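Local coordinates for protein aminoglycoside 6-adenylyltransferase (Bacillus subtilis, PDB 2PBE) that transfers an adenylyl group from ATP to the O-6 position of streptomycin, or of streptidine, and so mediates bacterial resistance to streptomycin, at residues I47-T52 against L104-I109; M73-D78 against N88-I93; K147-R152 against E261-K266; D156-F161 against L193-W198. One frame throughout, in Å; residues are numbered along the deposited sequence.

Contact 1 of 4, residues I47-T52 against L104-I109; sequences ISYFVT and LTLIPI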
# COMPACT_ATOMS: atom_id res chain seq x y z
N ILE A 47 -0.96 -16.16 5.77
CA ILE A 47 -1.12 -15.63 4.44
C ILE A 47 -1.91 -16.55 3.54
O ILE A 47 -1.84 -17.76 3.67
CB ILE A 47 0.26 -15.41 3.81
CG1 ILE A 47 1.16 -14.65 4.79
CG2 ILE A 47 0.12 -14.65 2.49
CD1 ILE A 47 0.68 -13.25 5.17
N SER A 48 -2.67 -15.96 2.62
CA SER A 48 -3.45 -16.73 1.65
C SER A 48 -3.27 -16.11 0.28
O SER A 48 -3.51 -14.91 0.09
CB SER A 48 -4.95 -16.70 2.00
OG SER A 48 -5.24 -17.39 3.19
N TYR A 49 -2.86 -16.93 -0.69
CA TYR A 49 -2.69 -16.48 -2.06
C TYR A 49 -3.78 -17.11 -2.92
O TYR A 49 -3.88 -18.34 -2.98
CB TYR A 49 -1.35 -16.94 -2.65
CG TYR A 49 -0.08 -16.34 -2.07
CD1 TYR A 49 -0.03 -14.98 -1.66
CD2 TYR A 49 1.12 -17.10 -2.04
CE1 TYR A 49 1.20 -14.39 -1.24
CE2 TYR A 49 2.35 -16.52 -1.63
CZ TYR A 49 2.38 -15.16 -1.24
OH TYR A 49 3.59 -14.59 -0.86
N PHE A 50 -4.60 -16.28 -3.56
CA PHE A 50 -5.65 -16.82 -4.43
C PHE A 50 -4.97 -16.88 -5.78
O PHE A 50 -4.55 -15.84 -6.30
CB PHE A 50 -6.85 -15.89 -4.45
CG PHE A 50 -7.65 -15.94 -3.20
CD1 PHE A 50 -8.82 -16.70 -3.13
CD2 PHE A 50 -7.19 -15.30 -2.04
CE1 PHE A 50 -9.54 -16.83 -1.91
CE2 PHE A 50 -7.89 -15.41 -0.81
CZ PHE A 50 -9.07 -16.19 -0.75
N VAL A 51 -4.86 -18.08 -6.32
CA VAL A 51 -4.15 -18.28 -7.56
C VAL A 51 -4.98 -18.85 -8.71
O VAL A 51 -6.09 -19.31 -8.52
CB VAL A 51 -2.94 -19.21 -7.32
CG1 VAL A 51 -2.16 -18.71 -6.12
CG2 VAL A 51 -3.40 -20.64 -7.06
N THR A 52 -4.40 -18.81 -9.90
CA THR A 52 -5.08 -19.33 -11.07
C THR A 52 -4.91 -20.86 -11.14
O THR A 52 -5.91 -21.59 -11.26
CB THR A 52 -4.53 -18.69 -12.36
OG1 THR A 52 -3.10 -18.80 -12.37
CG2 THR A 52 -4.93 -17.23 -12.44
N LEU A 104 0.85 -20.61 5.02
CA LEU A 104 0.43 -20.15 3.70
C LEU A 104 -0.59 -21.06 3.04
O LEU A 104 -0.35 -22.25 2.90
CB LEU A 104 1.66 -20.05 2.79
CG LEU A 104 1.50 -19.52 1.37
CD1 LEU A 104 1.27 -18.01 1.41
CD2 LEU A 104 2.76 -19.81 0.59
N THR A 105 -1.72 -20.50 2.63
CA THR A 105 -2.74 -21.30 1.98
C THR A 105 -2.88 -20.86 0.54
O THR A 105 -2.83 -19.67 0.25
CB THR A 105 -4.10 -21.16 2.67
OG1 THR A 105 -3.97 -21.49 4.06
CG2 THR A 105 -5.13 -22.09 2.04
N LEU A 106 -3.05 -21.83 -0.36
CA LEU A 106 -3.23 -21.55 -1.79
C LEU A 106 -4.67 -21.90 -2.15
O LEU A 106 -5.03 -23.07 -2.30
CB LEU A 106 -2.25 -22.37 -2.65
CG LEU A 106 -0.74 -22.17 -2.44
CD1 LEU A 106 0.03 -23.03 -3.44
CD2 LEU A 106 -0.35 -20.71 -2.61
N ILE A 107 -5.50 -20.88 -2.26
CA ILE A 107 -6.90 -21.04 -2.59
C ILE A 107 -7.15 -20.76 -4.07
O ILE A 107 -6.59 -19.82 -4.62
CB ILE A 107 -7.74 -20.07 -1.75
CG1 ILE A 107 -7.38 -20.23 -0.27
CG2 ILE A 107 -9.23 -20.29 -2.01
CD1 ILE A 107 -8.01 -19.18 0.63
N PRO A 108 -7.98 -21.57 -4.74
CA PRO A 108 -8.24 -21.30 -6.15
C PRO A 108 -8.94 -19.94 -6.28
O PRO A 108 -9.86 -19.63 -5.53
CB PRO A 108 -9.15 -22.45 -6.56
CG PRO A 108 -8.68 -23.56 -5.67
CD PRO A 108 -8.53 -22.88 -4.34
N ILE A 109 -8.48 -19.12 -7.22
CA ILE A 109 -9.04 -17.79 -7.41
C ILE A 109 -10.54 -17.79 -7.64
O ILE A 109 -11.25 -16.87 -7.23
CB ILE A 109 -8.34 -17.09 -8.59
CG1 ILE A 109 -8.85 -15.66 -8.73
CG2 ILE A 109 -8.60 -17.84 -9.88
CD1 ILE A 109 -8.59 -14.82 -7.51
O HOH W 1 -3.02 -19.49 5.51

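Contact 2 of 4, residues M73-D78 against N88-I93; sequences MQKPED and NWFSYI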
# COMPACT_ATOMS: atom_id res chain seq x y z
N MSE A 73 9.05 -28.27 7.55
CA MSE A 73 7.82 -27.85 6.91
C MSE A 73 6.79 -28.97 6.89
O MSE A 73 7.14 -30.14 6.87
CB MSE A 73 8.15 -27.42 5.49
CG MSE A 73 6.97 -27.13 4.61
SE MSE A 73 7.62 -26.75 2.82
CE MSE A 73 7.53 -28.52 2.02
N GLN A 74 5.51 -28.58 6.89
CA GLN A 74 4.42 -29.54 6.84
C GLN A 74 3.44 -29.15 5.73
O GLN A 74 3.12 -27.97 5.56
CB GLN A 74 3.69 -29.59 8.20
CG GLN A 74 2.49 -30.55 8.24
CD GLN A 74 1.86 -30.67 9.62
OE1 GLN A 74 2.52 -31.08 10.59
NE2 GLN A 74 0.58 -30.30 9.73
N LYS A 75 3.00 -30.14 4.95
CA LYS A 75 2.04 -29.90 3.88
C LYS A 75 0.83 -30.76 4.27
O LYS A 75 0.73 -31.93 3.90
CB LYS A 75 2.61 -30.31 2.53
CG LYS A 75 3.82 -29.48 2.11
CD LYS A 75 4.29 -29.75 0.69
CE LYS A 75 5.10 -31.03 0.57
NZ LYS A 75 5.35 -31.40 -0.87
N PRO A 76 -0.12 -30.17 5.04
CA PRO A 76 -1.34 -30.81 5.53
C PRO A 76 -2.25 -31.51 4.53
O PRO A 76 -2.97 -32.45 4.90
CB PRO A 76 -2.07 -29.66 6.23
CG PRO A 76 -0.97 -28.80 6.69
CD PRO A 76 -0.09 -28.77 5.48
N GLU A 77 -2.24 -31.08 3.28
CA GLU A 77 -3.10 -31.71 2.29
C GLU A 77 -2.33 -32.65 1.39
O GLU A 77 -2.83 -33.09 0.35
CB GLU A 77 -3.83 -30.64 1.48
CG GLU A 77 -4.83 -29.80 2.31
CD GLU A 77 -4.14 -28.86 3.31
OE1 GLU A 77 -3.16 -28.17 2.92
OE2 GLU A 77 -4.58 -28.79 4.49
N ASP A 78 -1.10 -32.98 1.79
CA ASP A 78 -0.27 -33.88 1.01
C ASP A 78 0.39 -34.91 1.91
O ASP A 78 1.57 -35.21 1.77
CB ASP A 78 0.79 -33.10 0.23
CG ASP A 78 1.51 -33.95 -0.81
OD1 ASP A 78 0.85 -34.79 -1.46
OD2 ASP A 78 2.73 -33.77 -0.97
N ASN A 88 -10.24 -27.67 -1.88
CA ASN A 88 -9.31 -27.56 -3.00
C ASN A 88 -8.12 -26.72 -2.64
O ASN A 88 -7.37 -26.26 -3.52
CB ASN A 88 -10.01 -26.93 -4.20
CG ASN A 88 -10.81 -27.93 -4.95
OD1 ASN A 88 -10.26 -28.86 -5.54
ND2 ASN A 88 -12.13 -27.76 -4.92
N TRP A 89 -7.95 -26.50 -1.34
CA TRP A 89 -6.84 -25.72 -0.87
C TRP A 89 -5.63 -26.61 -0.79
O TRP A 89 -5.72 -27.84 -0.91
CB TRP A 89 -7.05 -25.19 0.54
CG TRP A 89 -8.17 -24.21 0.83
CD1 TRP A 89 -8.34 -23.57 2.03
CD2 TRP A 89 -9.29 -23.82 0.02
NE1 TRP A 89 -9.47 -22.82 2.03
CE2 TRP A 89 -10.09 -22.94 0.82
CE3 TRP A 89 -9.71 -24.12 -1.29
CZ2 TRP A 89 -11.29 -22.36 0.34
CZ3 TRP A 89 -10.91 -23.55 -1.78
CH2 TRP A 89 -11.69 -22.67 -0.94
N PHE A 90 -4.51 -25.97 -0.53
CA PHE A 90 -3.24 -26.63 -0.35
C PHE A 90 -2.45 -25.61 0.44
O PHE A 90 -2.32 -24.45 0.03
CB PHE A 90 -2.56 -26.90 -1.69
CG PHE A 90 -1.54 -28.00 -1.62
CD1 PHE A 90 -1.95 -29.35 -1.55
CD2 PHE A 90 -0.17 -27.71 -1.58
CE1 PHE A 90 -1.00 -30.40 -1.44
CE2 PHE A 90 0.80 -28.74 -1.47
CZ PHE A 90 0.38 -30.10 -1.40
N SER A 91 -1.95 -26.01 1.59
CA SER A 91 -1.20 -25.09 2.41
C SER A 91 0.16 -25.62 2.81
O SER A 91 0.49 -26.77 2.53
CB SER A 91 -2.01 -24.76 3.65
OG SER A 91 -2.35 -25.95 4.31
N TYR A 92 0.93 -24.77 3.47
CA TYR A 92 2.26 -25.11 3.92
C TYR A 92 2.43 -24.51 5.30
O TYR A 92 1.96 -23.40 5.54
CB TYR A 92 3.30 -24.49 3.00
CG TYR A 92 3.16 -24.86 1.54
CD1 TYR A 92 3.89 -25.94 0.99
CD2 TYR A 92 2.29 -24.12 0.68
CE1 TYR A 92 3.77 -26.29 -0.39
CE2 TYR A 92 2.15 -24.46 -0.71
CZ TYR A 92 2.90 -25.55 -1.23
OH TYR A 92 2.80 -25.90 -2.55
N ILE A 93 3.05 -25.24 6.22
CA ILE A 93 3.29 -24.66 7.53
C ILE A 93 4.80 -24.71 7.59
O ILE A 93 5.39 -25.80 7.52
CB ILE A 93 2.68 -25.47 8.71
CG1 ILE A 93 1.16 -25.29 8.76
CG2 ILE A 93 3.24 -24.97 10.04
CD1 ILE A 93 0.42 -25.93 7.64
O HOH W 2 -0.55 -29.24 1.73

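Contact 3 of 4, residues K147-R152 against E261-K266; sequences KRPTAR and EGLAYK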
# COMPACT_ATOMS: atom_id res chain seq x y z
N LYS A 147 -7.41 2.01 -4.62
CA LYS A 147 -8.03 1.46 -5.82
C LYS A 147 -8.39 2.66 -6.69
O LYS A 147 -8.38 3.78 -6.20
CB LYS A 147 -9.28 0.66 -5.47
CG LYS A 147 -10.25 1.36 -4.54
CD LYS A 147 -11.62 0.71 -4.57
CE LYS A 147 -12.37 1.10 -5.85
NZ LYS A 147 -12.56 2.59 -5.94
N ARG A 148 -8.70 2.43 -7.97
CA ARG A 148 -9.02 3.52 -8.89
C ARG A 148 -10.02 4.50 -8.26
O ARG A 148 -11.14 4.12 -7.88
CB ARG A 148 -9.58 3.00 -10.23
CG ARG A 148 -9.47 4.03 -11.39
CD ARG A 148 -10.63 3.88 -12.39
NE ARG A 148 -11.88 3.97 -11.64
CZ ARG A 148 -13.05 4.41 -12.10
NH1 ARG A 148 -13.17 4.83 -13.36
NH2 ARG A 148 -14.11 4.48 -11.30
N PRO A 149 -9.64 5.78 -8.16
CA PRO A 149 -10.57 6.72 -7.55
C PRO A 149 -11.71 7.07 -8.47
O PRO A 149 -11.59 6.96 -9.69
CB PRO A 149 -9.69 7.93 -7.25
CG PRO A 149 -8.73 7.91 -8.39
CD PRO A 149 -8.36 6.44 -8.50
N THR A 150 -12.83 7.45 -7.86
CA THR A 150 -13.98 7.89 -8.62
C THR A 150 -13.70 9.39 -8.71
O THR A 150 -12.82 9.90 -8.00
CB THR A 150 -15.28 7.66 -7.85
OG1 THR A 150 -15.25 8.39 -6.62
CG2 THR A 150 -15.44 6.19 -7.53
N ALA A 151 -14.41 10.09 -9.59
CA ALA A 151 -14.20 11.53 -9.76
C ALA A 151 -14.29 12.25 -8.41
O ALA A 151 -13.50 13.16 -8.10
CB ALA A 151 -15.23 12.09 -10.72
N ARG A 152 -15.25 11.81 -7.61
CA ARG A 152 -15.47 12.39 -6.30
C ARG A 152 -14.36 12.08 -5.30
O ARG A 152 -13.88 12.97 -4.60
CB ARG A 152 -16.80 11.89 -5.76
CG ARG A 152 -17.17 12.46 -4.43
CD ARG A 152 -18.59 12.09 -4.10
NE ARG A 152 -18.97 12.69 -2.83
CZ ARG A 152 -20.14 12.49 -2.23
NH1 ARG A 152 -21.06 11.71 -2.79
NH2 ARG A 152 -20.37 13.06 -1.06
N GLU A 261 -5.65 13.43 -15.43
CA GLU A 261 -5.53 13.34 -16.86
C GLU A 261 -5.86 11.94 -17.36
O GLU A 261 -6.61 11.79 -18.33
CB GLU A 261 -4.12 13.72 -17.26
CG GLU A 261 -3.93 13.91 -18.75
CD GLU A 261 -2.53 14.37 -19.07
OE1 GLU A 261 -2.09 15.37 -18.45
OE2 GLU A 261 -1.89 13.73 -19.94
N GLY A 262 -5.32 10.93 -16.70
CA GLY A 262 -5.57 9.56 -17.11
C GLY A 262 -6.99 9.06 -16.96
O GLY A 262 -7.42 8.17 -17.70
N LEU A 263 -7.74 9.61 -16.01
CA LEU A 263 -9.11 9.16 -15.80
C LEU A 263 -10.11 10.14 -16.37
O LEU A 263 -11.31 9.90 -16.36
CB LEU A 263 -9.39 8.93 -14.31
CG LEU A 263 -8.36 8.01 -13.63
CD1 LEU A 263 -8.47 8.11 -12.13
CD2 LEU A 263 -8.54 6.56 -14.09
N ALA A 264 -9.60 11.26 -16.87
CA ALA A 264 -10.44 12.28 -17.46
C ALA A 264 -11.32 12.94 -16.39
O ALA A 264 -12.51 13.19 -16.61
CB ALA A 264 -11.31 11.67 -18.59
N TYR A 265 -10.74 13.22 -15.23
CA TYR A 265 -11.48 13.88 -14.17
C TYR A 265 -11.08 15.35 -14.19
O TYR A 265 -9.99 15.68 -14.65
CB TYR A 265 -11.14 13.29 -12.80
CG TYR A 265 -11.60 11.85 -12.59
CD1 TYR A 265 -12.70 11.31 -13.32
CD2 TYR A 265 -10.96 11.03 -11.63
CE1 TYR A 265 -13.14 9.98 -13.09
CE2 TYR A 265 -11.39 9.69 -11.40
CZ TYR A 265 -12.47 9.18 -12.13
OH TYR A 265 -12.88 7.88 -11.92
N LYS A 266 -11.96 16.23 -13.71
CA LYS A 266 -11.65 17.65 -13.69
C LYS A 266 -10.53 17.95 -12.69
O LYS A 266 -10.56 17.50 -11.54
CB LYS A 266 -12.88 18.48 -13.30
CG LYS A 266 -12.63 19.99 -13.28
CD LYS A 266 -13.89 20.83 -12.99
CE LYS A 266 -14.29 20.77 -11.51
NZ LYS A 266 -15.41 21.69 -11.21

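Contact 4 of 4, residues D156-F161 against L193-W198; sequences DCCNEF and LRMMAW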
# COMPACT_ATOMS: atom_id res chain seq x y z
N ASP A 156 -11.93 14.67 -3.51
CA ASP A 156 -11.77 14.68 -2.07
C ASP A 156 -10.29 14.70 -1.66
O ASP A 156 -9.90 15.49 -0.81
CB ASP A 156 -12.45 13.47 -1.44
CG ASP A 156 -13.96 13.52 -1.51
OD1 ASP A 156 -14.54 14.63 -1.62
OD2 ASP A 156 -14.59 12.45 -1.42
N CYS A 157 -9.47 13.86 -2.27
CA CYS A 157 -8.05 13.84 -1.91
C CYS A 157 -7.39 15.19 -2.13
O CYS A 157 -6.54 15.60 -1.34
CB CYS A 157 -7.30 12.79 -2.71
SG CYS A 157 -5.59 12.57 -2.15
N CYS A 158 -7.78 15.89 -3.20
CA CYS A 158 -7.19 17.19 -3.49
C CYS A 158 -7.72 18.23 -2.50
O CYS A 158 -6.98 19.09 -2.03
CB CYS A 158 -7.52 17.62 -4.91
SG CYS A 158 -6.80 16.56 -6.17
N ASN A 159 -9.01 18.12 -2.17
CA ASN A 159 -9.63 19.05 -1.25
C ASN A 159 -8.92 18.99 0.10
O ASN A 159 -8.45 20.00 0.60
CB ASN A 159 -11.11 18.70 -1.09
CG ASN A 159 -11.92 19.80 -0.44
OD1 ASN A 159 -12.63 20.55 -1.11
ND2 ASN A 159 -11.80 19.90 0.87
N GLU A 160 -8.80 17.79 0.64
CA GLU A 160 -8.14 17.58 1.92
C GLU A 160 -6.69 18.02 1.90
O GLU A 160 -6.21 18.70 2.81
CB GLU A 160 -8.22 16.10 2.31
CG GLU A 160 -7.61 15.76 3.68
CD GLU A 160 -8.41 16.30 4.86
OE1 GLU A 160 -8.06 15.96 6.01
OE2 GLU A 160 -9.37 17.08 4.64
N PHE A 161 -5.99 17.61 0.84
CA PHE A 161 -4.58 17.97 0.69
C PHE A 161 -4.36 19.47 0.83
O PHE A 161 -3.66 19.92 1.73
CB PHE A 161 -4.07 17.56 -0.68
CG PHE A 161 -2.63 17.92 -0.91
CD1 PHE A 161 -1.61 17.10 -0.39
CD2 PHE A 161 -2.27 19.09 -1.60
CE1 PHE A 161 -0.25 17.44 -0.54
CE2 PHE A 161 -0.90 19.45 -1.77
CZ PHE A 161 0.11 18.60 -1.23
N LEU A 193 0.81 10.67 -0.80
CA LEU A 193 1.05 9.24 -0.96
C LEU A 193 -0.12 8.52 -1.60
O LEU A 193 0.07 7.63 -2.43
CB LEU A 193 1.34 8.61 0.38
CG LEU A 193 2.76 8.57 0.92
CD1 LEU A 193 2.75 7.76 2.19
CD2 LEU A 193 3.70 7.93 -0.09
N ARG A 194 -1.34 8.87 -1.19
CA ARG A 194 -2.54 8.26 -1.75
C ARG A 194 -2.59 8.61 -3.21
O ARG A 194 -2.88 7.76 -4.05
CB ARG A 194 -3.80 8.79 -1.08
CG ARG A 194 -5.09 8.16 -1.57
CD ARG A 194 -6.28 8.72 -0.84
NE ARG A 194 -6.18 8.57 0.61
CZ ARG A 194 -6.49 7.45 1.26
NH1 ARG A 194 -6.95 6.38 0.59
NH2 ARG A 194 -6.35 7.41 2.57
N MSE A 195 -2.32 9.87 -3.51
CA MSE A 195 -2.32 10.36 -4.90
C MSE A 195 -1.30 9.57 -5.72
O MSE A 195 -1.56 9.21 -6.87
CB MSE A 195 -1.97 11.86 -4.93
CG MSE A 195 -2.21 12.51 -6.29
SE MSE A 195 -3.99 12.16 -7.02
CE MSE A 195 -5.07 13.39 -5.93
N MSE A 196 -0.14 9.31 -5.12
CA MSE A 196 0.90 8.56 -5.81
C MSE A 196 0.47 7.10 -5.96
O MSE A 196 0.73 6.47 -6.99
CB MSE A 196 2.21 8.66 -5.04
CG MSE A 196 2.79 10.06 -5.04
SE MSE A 196 4.39 10.33 -3.94
CE MSE A 196 5.81 9.85 -5.17
N ALA A 197 -0.20 6.58 -4.95
CA ALA A 197 -0.67 5.20 -5.00
C ALA A 197 -1.72 5.06 -6.08
O ALA A 197 -1.73 4.07 -6.82
CB ALA A 197 -1.23 4.78 -3.65
N TRP A 198 -2.60 6.06 -6.19
CA TRP A 198 -3.66 6.03 -7.20
C TRP A 198 -3.04 6.06 -8.59
O TRP A 198 -3.60 5.51 -9.55
CB TRP A 198 -4.60 7.22 -7.05
CG TRP A 198 -5.65 7.11 -5.94
CD1 TRP A 198 -6.03 5.96 -5.29
CD2 TRP A 198 -6.51 8.15 -5.45
NE1 TRP A 198 -7.07 6.22 -4.43
CE2 TRP A 198 -7.39 7.55 -4.50
CE3 TRP A 198 -6.62 9.54 -5.71
CZ2 TRP A 198 -8.39 8.29 -3.81
CZ3 TRP A 198 -7.62 10.29 -5.03
CH2 TRP A 198 -8.50 9.65 -4.08

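Contact 1 of 4, residues I47-T52 against L104-I109
Leu104 lays its CD1 methyl over one face of the Tyr49 ring, 3.8 Å from CD1 to the ring centroid, in a CH-pi contact between two neighbouring parallel strands, 45-51 and 101-108, inside the mixed sheet of the nucleotidyltransferase domain. The same methyl also rests on Ile47, whose CB lies 3.7 Å from Leu104 CD1, because CG of Leu104 stands anti to the backbone N (chi1 -177°) and the chain tip swings back toward the other strand. Leu106 CD2 comes to the edge of the Tyr49 ring rather than over it. Helix 6-19 packs against this side of the sheet, and Phe13 O takes the phenol OH of Tyr49 by a hydrogen bond. On the other side of the sheet, Phe50 and Ile107 run alongside each other in the same direction: Ile107 CB sits over a face of the Phe50 ring, and Ile107 CD1 reaches Phe50 CZ at 3.5 Å. Tyr115 meets the Phe50 ring edge to face.

Between these two apolar layers, the backbones are joined by five N-H to O=C bonds, from Thr105 N to Ile47 O at one end to Ile109 N on Val51 O at the other. At the polar margin, a water lies 2.8 Å from Ile47 O, to which it probably donates, and 2.6 Å from Thr105 OG1.

Contact 2 of 4, residues M73-D78 against N88-I93
Glu77 reaches across to Ser91 and spends a single carboxylate oxygen on two donors of that residue. Ser91 N meets Glu77 OE1 at 2.8 Å, nearly in line with the C-O bond, while Ser91 OG donates to the same Glu77 OE1 at 2.7 Å from the syn side. The hydroxyl can do so because chi1 of 55° sets OG between the backbone N and the carbonyl carbon, next to its own amide. Two donors on one oxygen should stabilise the carboxylate as an anion. The carbonyl of Ser91 is served by a water, which donates to Ser91 O at 2.8 Å and accepts from Glu77 N; this water also lies over the centre of one face of the Phe90 ring. Where strand 70-74 is still paired, Gln74 and Ile93 form a hydrogen-bonded antiparallel pair, Gln74 N to Ile93 O at 2.9 Å and Ile93 N to Gln74 O at 2.8 Å, both in the carbonyl plane.

Lys75 runs beside Tyr92, its CD 3.7 Å from Tyr92 CE1, and its NZ forms salt bridges with Asp78 and with Asp61. Pro76 CG touches Ile93 CD1, and Asp78 CB lies against Phe90 CZ. Asp78 N bonds back to Lys75 O, closing a type I beta turn from Lys75 to Asp78 where strand 70-74, outermost in this chain, leaves its antiparallel neighbour 90-96 in the mixed sheet.

Contact 3 of 4, residues K147-R152 against E261-K266
Tyr265 lies over Ala151 at the start of helix 151-173; it belongs to the Schellman motif that ends helix 238-263, where Ala264 is the positive-phi C-prime residue. From its CB, chi1 of -67° sends CG away from the carbonyl carbon and over the opposing backbone. The ring then lies flat on Ala151, whose CA stands 3.5 Å from the ring centroid and only 3° off the normal, a CH-pi contact. Ala151 CB reaches the CD1 side of the ring, 3.7 Å from Tyr265 CD1, and farther out Ala151 N lies 3.3 Å from Tyr265 CZ. Leu263 CB occupies the opposite face, over the ring centre, so that the phenol is sandwiched. Leu263 continues past it, its CD1 against Pro149 CG and its CD2 against the aliphatic CG and CD of Arg148.

The guanidinium of Arg148 presents one face to Tyr265 OH without bonding to it, the guanidinium and the phenol ring being turned about 70° apart. Beside this junction, Thr150 holds the N-cap position of helix 151-173 and bonds through OG1 to Glu153 N. At the very tip of the tyrosine, OH donates to Pro149 O at 2.7 Å, in the carbonyl plane and on a lone pair.

Contact 4 of 4, residues D156-F161 against L193-W198
Cys157 meets Trp198 and Met195 in a buried contact between helices 151-173 and 177-204, which run roughly antiparallel, their short segments at 156° with axes 10.6 Å apart at closest approach. At Cys157 the side chain points at the other helix, and its CB is 3.4 Å from Trp198 CZ3 and 3.6 Å from Trp198 CH2, at the benzo end of the indole. Its sulfur SG, carried anti to the backbone N (chi1 -172°), lies 4.9 Å from the centroid of the six-membered ring of Trp198, obliquely placed, in a sulfur-aromatic contact. The same SG is 3.9 Å from Met195 CE and 4.1 Å from Arg194 CD, an aliphatic carbon of the arginine.

One residue on, Cys158 turns its SG to the selenomethionine methyl as well, 3.6 Å from Met195 CE. Bends at chi2 and chi3 of Met195 fold the methyl to where both cysteine sulfurs touch it. Cys158 and Met195 also reach Phe252 of helix 238-263, and a turn later Phe161 stacks on Phe252, which makes this a three-helix junction.

Arg194 lays its CG over one face of the Trp198 indole and sends NH2 away to Gln143 O. The polar end of the arginine is thus engaged elsewhere, and what joins the two segments is sulfur, methyl and ring packing, an apolar, weakly directional interface in which the two segments share no polar bond and rely on close fit.

How the contacts relate
From the N terminus, strand 45-51 pairs with strand 101-108, closing contact 1, and within that loop contact 2 joins strands 70-74 and 90-96. The two touch through strands 90-96 and 101-108, where Leu106 N and Phe90 O are probably hydrogen-bonded, so the four strands are consecutive neighbours at one end of the same mixed sheet. Later in the chain, contact 3 opens at 147-152 and closes only at 261-266; contact 4, joining helices 151-173 and 177-204, is nested inside it. These two share helix 151-173 and meet where Pro149 packs on Trp198. Contacts 1 and 4 lie on opposite sides of the chain's centre, about 31 Å between centres, one in the sheet, the other among the helices.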